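Chromosomal replication initiator protein DnaA (Aquifex aeolicus, PDB 1L8Q) binds ATP or ADP through its AAA+ domain and, in its ATP form, probably binds the replication origin to initiate chromosomal replication. Local coordinates at residues Asn38-Tyr43 with Gln133-Ser138; Ala264-Arg269 with Phe314-Ala319. One frame throughout, in Å; residues are numbered along the deposited sequence.

Contact 1 (Asn38-Tyr43 with Gln133-Ser138); sequences NPIFIY and QIILAS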
loop_
_atom_site.group_PDB
_atom_site.type_symbol
_atom_site.label_atom_id
_atom_site.label_comp_id
_atom_site.label_asym_id
_atom_site.label_seq_id
_atom_site.Cartn_x
_atom_site.Cartn_y
_atom_site.Cartn_z
ATOM N N ASN A 38 -14.679 -21.241 1.512
ATOM C CA ASN A 38 -14.927 -20.760 0.174
ATOM C C ASN A 38 -16.025 -19.741 0.234
ATOM O O ASN A 38 -17.131 -20.058 0.597
ATOM C CB ASN A 38 -15.327 -21.919 -0.756
ATOM C CG ASN A 38 -14.754 -21.761 -2.184
ATOM O OD1 ASN A 38 -13.840 -20.952 -2.432
ATOM N ND2 ASN A 38 -15.287 -22.541 -3.117
ATOM N N PRO A 39 -15.708 -18.500 -0.080
ATOM C CA PRO A 39 -14.364 -18.117 -0.473
ATOM C C PRO A 39 -13.516 -17.683 0.704
ATOM O O PRO A 39 -14.001 -17.558 1.835
ATOM C CB PRO A 39 -14.603 -16.887 -1.338
ATOM C CG PRO A 39 -15.941 -16.366 -0.924
ATOM C CD PRO A 39 -16.627 -17.358 -0.052
ATOM N N ILE A 40 -12.238 -17.452 0.414
ATOM C CA ILE A 40 -11.319 -16.829 1.338
ATOM C C ILE A 40 -11.125 -15.413 0.822
ATOM O O ILE A 40 -10.830 -15.225 -0.350
ATOM C CB ILE A 40 -9.977 -17.534 1.308
ATOM C CG1 ILE A 40 -10.088 -18.924 1.897
ATOM C CG2 ILE A 40 -8.924 -16.733 2.071
ATOM C CD1 ILE A 40 -8.820 -19.681 1.800
ATOM N N PHE A 41 -11.280 -14.421 1.696
ATOM C CA PHE A 41 -11.145 -13.023 1.301
ATOM C C PHE A 41 -10.114 -12.384 2.200
ATOM O O PHE A 41 -10.389 -12.128 3.372
ATOM C CB PHE A 41 -12.482 -12.315 1.482
ATOM C CG PHE A 41 -12.530 -10.945 0.918
ATOM C CD1 PHE A 41 -11.895 -9.889 1.558
ATOM C CD2 PHE A 41 -13.249 -10.690 -0.242
ATOM C CE1 PHE A 41 -11.954 -8.600 1.031
ATOM C CE2 PHE A 41 -13.331 -9.401 -0.769
ATOM C CZ PHE A 41 -12.686 -8.358 -0.133
ATOM N N ILE A 42 -8.921 -12.143 1.664
ATOM C CA ILE A 42 -7.852 -11.533 2.433
ATOM C C ILE A 42 -7.792 -10.027 2.213
ATOM O O ILE A 42 -7.846 -9.566 1.091
ATOM C CB ILE A 42 -6.518 -12.138 2.020
ATOM C CG1 ILE A 42 -6.476 -13.624 2.347
ATOM C CG2 ILE A 42 -5.357 -11.413 2.708
ATOM C CD1 ILE A 42 -5.398 -14.363 1.550
ATOM N N TYR A 43 -7.663 -9.256 3.289
ATOM C CA TYR A 43 -7.543 -7.809 3.153
ATOM C C TYR A 43 -6.504 -7.183 4.095
ATOM O O TYR A 43 -6.261 -7.656 5.212
ATOM C CB TYR A 43 -8.890 -7.123 3.308
ATOM C CG TYR A 43 -9.450 -7.200 4.688
ATOM C CD1 TYR A 43 -9.356 -6.118 5.562
ATOM C CD2 TYR A 43 -10.066 -8.345 5.127
ATOM C CE1 TYR A 43 -9.866 -6.185 6.828
ATOM C CE2 TYR A 43 -10.594 -8.428 6.383
ATOM C CZ TYR A 43 -10.495 -7.339 7.237
ATOM O OH TYR A 43 -11.033 -7.423 8.502
ATOM N N GLN A 133 -11.992 -23.775 -5.419
ATOM C CA GLN A 133 -11.494 -22.806 -4.457
ATOM C C GLN A 133 -11.377 -21.420 -5.032
ATOM O O GLN A 133 -10.853 -21.226 -6.123
ATOM C CB GLN A 133 -10.146 -23.252 -3.886
ATOM C CG GLN A 133 -9.592 -22.338 -2.800
ATOM C CD GLN A 133 -10.369 -22.450 -1.478
ATOM O OE1 GLN A 133 -10.457 -23.531 -0.892
ATOM N NE2 GLN A 133 -10.930 -21.344 -1.025
ATOM N N ILE A 134 -11.866 -20.449 -4.284
ATOM C CA ILE A 134 -11.761 -19.068 -4.674
ATOM C C ILE A 134 -11.012 -18.340 -3.586
ATOM O O ILE A 134 -11.327 -18.490 -2.407
ATOM C CB ILE A 134 -13.141 -18.462 -4.813
ATOM C CG1 ILE A 134 -13.957 -19.213 -5.872
ATOM C CG2 ILE A 134 -13.034 -16.987 -5.154
ATOM C CD1 ILE A 134 -15.456 -19.011 -5.727
ATOM N N ILE A 135 -9.990 -17.581 -3.964
ATOM C CA ILE A 135 -9.308 -16.745 -3.010
ATOM C C ILE A 135 -9.275 -15.328 -3.550
ATOM O O ILE A 135 -8.803 -15.089 -4.660
ATOM C CB ILE A 135 -7.905 -17.252 -2.739
ATOM C CG1 ILE A 135 -7.949 -18.702 -2.321
ATOM C CG2 ILE A 135 -7.235 -16.437 -1.629
ATOM C CD1 ILE A 135 -6.604 -19.260 -2.005
ATOM N N LEU A 136 -9.824 -14.394 -2.776
ATOM C CA LEU A 136 -9.846 -12.999 -3.164
ATOM C C LEU A 136 -8.923 -12.247 -2.259
ATOM O O LEU A 136 -8.654 -12.684 -1.144
ATOM C CB LEU A 136 -11.246 -12.407 -3.000
ATOM C CG LEU A 136 -12.379 -12.918 -3.871
ATOM C CD1 LEU A 136 -11.870 -13.386 -5.206
ATOM C CD2 LEU A 136 -13.041 -14.020 -3.154
ATOM N N ALA A 137 -8.442 -11.105 -2.727
ATOM C CA ALA A 137 -7.654 -10.218 -1.889
ATOM C C ALA A 137 -8.075 -8.794 -2.199
ATOM O O ALA A 137 -8.474 -8.478 -3.338
ATOM C CB ALA A 137 -6.213 -10.393 -2.139
ATOM N N SER A 138 -8.023 -7.942 -1.181
ATOM C CA SER A 138 -8.477 -6.575 -1.316
ATOM C C SER A 138 -7.725 -5.710 -0.351
ATOM O O SER A 138 -7.107 -6.214 0.577
ATOM C CB SER A 138 -9.962 -6.469 -1.037
ATOM O OG SER A 138 -10.318 -5.107 -0.825
#

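Contact 2 (Ala264-Arg269 with Phe314-Ala319); sequences AMYLCR and FLEKQA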
loop_
_atom_site.group_PDB
_atom_site.type_symbol
_atom_site.label_atom_id
_atom_site.label_comp_id
_atom_site.label_asym_id
_atom_site.label_seq_id
_atom_site.Cartn_x
_atom_site.Cartn_y
_atom_site.Cartn_z
ATOM N N ALA A 264 3.910 26.344 6.021
ATOM C CA ALA A 264 5.189 25.696 6.254
ATOM C C ALA A 264 5.134 24.255 5.768
ATOM O O ALA A 264 5.847 23.880 4.840
ATOM C CB ALA A 264 5.554 25.749 7.721
HETATM N N MSE A 265 4.287 23.447 6.390
HETATM C CA MSE A 265 4.131 22.070 5.956
HETATM C C MSE A 265 4.021 22.036 4.433
HETATM O O MSE A 265 4.659 21.214 3.771
HETATM C CB MSE A 265 2.896 21.435 6.597
HETATM C CG MSE A 265 3.037 21.185 8.082
HETATM SE SE MSE A 265 1.376 20.630 8.922
HETATM C CE MSE A 265 2.025 20.396 10.722
ATOM N N TYR A 266 3.226 22.953 3.883
ATOM C CA TYR A 266 3.052 23.046 2.438
ATOM C C TYR A 266 4.383 23.295 1.747
ATOM O O TYR A 266 4.703 22.662 0.740
ATOM C CB TYR A 266 2.054 24.155 2.078
ATOM C CG TYR A 266 1.788 24.265 0.598
ATOM C CD1 TYR A 266 0.799 23.495 -0.009
ATOM C CD2 TYR A 266 2.526 25.135 -0.196
ATOM C CE1 TYR A 266 0.552 23.592 -1.368
ATOM C CE2 TYR A 266 2.292 25.235 -1.548
ATOM C CZ TYR A 266 1.303 24.468 -2.133
ATOM O OH TYR A 266 1.071 24.568 -3.484
ATOM N N LEU A 267 5.165 24.211 2.297
ATOM C CA LEU A 267 6.457 24.529 1.715
ATOM C C LEU A 267 7.435 23.352 1.825
ATOM O O LEU A 267 8.226 23.099 0.908
ATOM C CB LEU A 267 7.037 25.790 2.349
ATOM C CG LEU A 267 6.242 27.070 2.080
ATOM C CD1 LEU A 267 7.123 28.289 2.237
ATOM C CD2 LEU A 267 5.651 27.032 0.693
ATOM N N CYS A 268 7.379 22.639 2.948
ATOM C CA CYS A 268 8.227 21.472 3.145
ATOM C C CYS A 268 7.829 20.434 2.134
ATOM O O CYS A 268 8.681 19.788 1.522
ATOM C CB CYS A 268 8.058 20.904 4.552
ATOM S SG CYS A 268 9.071 21.700 5.821
ATOM N N ARG A 269 6.527 20.280 1.945
ATOM C CA ARG A 269 6.023 19.311 0.990
ATOM C C ARG A 269 6.340 19.731 -0.434
ATOM O O ARG A 269 6.923 18.975 -1.190
ATOM C CB ARG A 269 4.508 19.107 1.159
ATOM C CG ARG A 269 3.905 18.056 0.237
ATOM C CD ARG A 269 4.532 16.671 0.349
ATOM N NE ARG A 269 3.586 15.632 -0.037
ATOM C CZ ARG A 269 3.911 14.377 -0.310
ATOM N NH1 ARG A 269 5.180 13.983 -0.246
ATOM N NH2 ARG A 269 2.965 13.510 -0.651
ATOM N N PHE A 314 4.940 33.118 -4.128
ATOM C CA PHE A 314 6.085 33.951 -3.827
ATOM C C PHE A 314 6.940 33.332 -2.710
ATOM O O PHE A 314 8.172 33.380 -2.751
ATOM C CB PHE A 314 5.612 35.340 -3.425
ATOM C CG PHE A 314 6.714 36.259 -3.042
ATOM C CD1 PHE A 314 7.483 36.875 -4.010
ATOM C CD2 PHE A 314 6.990 36.513 -1.712
ATOM C CE1 PHE A 314 8.506 37.735 -3.657
ATOM C CE2 PHE A 314 8.011 37.361 -1.354
ATOM C CZ PHE A 314 8.770 37.979 -2.329
ATOM N N LEU A 315 6.278 32.755 -1.715
ATOM C CA LEU A 315 6.970 32.121 -0.608
ATOM C C LEU A 315 7.771 30.912 -1.103
ATOM O O LEU A 315 8.901 30.672 -0.662
ATOM C CB LEU A 315 5.969 31.694 0.470
ATOM C CG LEU A 315 5.197 32.816 1.165
ATOM C CD1 LEU A 315 4.244 32.246 2.202
ATOM C CD2 LEU A 315 6.162 33.790 1.804
ATOM N N GLU A 316 7.173 30.165 -2.029
ATOM C CA GLU A 316 7.807 28.996 -2.615
ATOM C C GLU A 316 9.107 29.382 -3.286
ATOM O O GLU A 316 10.134 28.743 -3.084
ATOM C CB GLU A 316 6.877 28.345 -3.640
ATOM C CG GLU A 316 5.670 27.649 -3.040
ATOM C CD GLU A 316 4.712 27.153 -4.101
ATOM O OE1 GLU A 316 4.851 27.573 -5.268
ATOM O OE2 GLU A 316 3.825 26.339 -3.773
ATOM N N LYS A 317 9.062 30.444 -4.079
ATOM C CA LYS A 317 10.230 30.888 -4.830
ATOM C C LYS A 317 11.343 31.395 -3.916
ATOM O O LYS A 317 12.514 31.071 -4.100
ATOM C CB LYS A 317 9.829 31.945 -5.865
ATOM C CG LYS A 317 8.935 31.391 -6.985
ATOM C CD LYS A 317 8.181 32.494 -7.723
ATOM C CE LYS A 317 7.296 31.916 -8.836
ATOM N NZ LYS A 317 6.510 30.723 -8.373
ATOM N N GLN A 318 10.976 32.181 -2.920
ATOM C CA GLN A 318 11.964 32.669 -1.976
ATOM C C GLN A 318 12.610 31.504 -1.222
ATOM O O GLN A 318 13.837 31.375 -1.198
ATOM C CB GLN A 318 11.336 33.675 -1.017
ATOM C CG GLN A 318 10.898 34.961 -1.695
ATOM C CD GLN A 318 12.046 35.683 -2.407
ATOM O OE1 GLN A 318 13.067 36.001 -1.792
ATOM N NE2 GLN A 318 11.865 35.959 -3.696
ATOM N N ALA A 319 11.781 30.650 -0.626
ATOM C CA ALA A 319 12.275 29.456 0.049
ATOM C C ALA A 319 13.280 28.702 -0.827
ATOM O O ALA A 319 14.338 28.297 -0.354
ATOM C CB ALA A 319 11.128 28.546 0.430
#

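Contact 1 (Asn38-Tyr43 with Gln133-Ser138)
Asn38 and Gln133 meet where the two parallel strands begin to pair, their side chains running antiparallel past each other with amide planes 59° apart. Asn38 OD1 plays the part of a strand carbonyl, taking the N-H of Ile134 N at 2.8 Å on a lone pair that lies in its carbonyl plane, just ahead of the cis peptide into Pro39; its ND2 turns to Lys132 O. With CG opposite its own backbone N (chi1 -176°) and a bend at chi2, the Gln133 chain curls back so that NE2 reaches Ile134 O at 3.2 Å from above the carbonyl plane. Ile40 N, at 3.1 Å, grips the same Ile134 O from the opposite face. Gln133 is further fixed by Tyr37 O on NE2 and Gly34 N on OE1.

Beyond this point the backbones take over: Leu136 N gives to Ile40 O, Ile42 N to Leu136 O and Ser138 N to Ile42 O. On one face the Ile40 and Ile135 side chains run alongside one another, CG2 to CG2 at 4.1 Å. On the other, Phe41 crosses Leu136 at about a right angle, with Phe41 CD2 3.8 Å from Leu136 CB and the CZ end of the ring coming close to Ser138 CB. Pro39 CB meets Leu136 CD2 at 3.7 Å.

This is the middle of the AAA+ parallel sheet, with strand 40-43 running into the P-loop that holds the nucleotide. Strand 160-163 flanks 40-43, strand 101-105 flanks 133-138 and brings Asp105 beside Ala137, and helix 114-129 lays Phe120 and Phe124 over Leu136, Pro39 and Ile134.

Contact 2 (Ala264-Arg269 with Phe314-Ala319)
Tyr266 reaches out from helix 258-272 to the carboxylate of Glu316 on helix 308-323, the two flat groups nearly coplanar with only 4° between their planes. With CG anti to the backbone N (chi1 -178°) the ring is carried out toward helix 308-323, where its CE2 edge meets Glu316 OE2 near the ring plane. The hydroxyl gives a weak hydrogen bond, Tyr266 OH to Glu316 OE2 at 3.3 Å. Glu316, extended beyond CG, lays its chain obliquely across the ring's direction to bring the carboxylate there. Replacing Tyr266 by an alanine would probably leave Glu316 OE2 without its hydroxyl mate and open a gap beside Ile295 and Val298, against which the ring also packs.

Leu267 follows and supplies the apolar half of the contact, its two methyls dividing the work. Leu267 CD2 lies 3.8 Å from Glu316 CG, against the aliphatic part of that side chain and at the edge of the Tyr266 ring. Leu267 CD1 meets Leu315 CB at 4.0 Å and, more loosely, Ala319 CB. Leu267 crosses Leu315 at about a right angle. The backbones also come nearest here, with the CA atoms of Leu267 and Glu316 6.4 Å apart. The axes of the two helical segments pass 10.4 Å from each other at a crossing angle of -54°.

Both helices belong to domain IV, the all-helical part assigned to double-stranded DNA binding, and 264-269 lies in its stretch of the DnaA helix-turn-helix family. Helix 216-241 backs the joint, touching Leu267 through Ile233 and Leu315 through Tyr240; helix 290-300 packs on Tyr266.

How the contacts relate
The two contacts share no secondary-structure element and lie on opposite sides of the chain's centre, with centres about 45 Å apart. Contact 1 sits in the core of the AAA+ domain, close to the bound nucleotide; contact 2 belongs to the DNA-binding domain, away from the annotated sites. Both are largely buried, but they are held differently. Main-chain hydrogen bonds carry the strand pair and 590 Å² is covered, whereas the helix pair depends wholly on side chains and covers 191 Å². Polar side chains also differ in role: amides secure the start of the sheet pairing, while the carboxylate of the partly exposed Glu316 meets a tyrosine between helices.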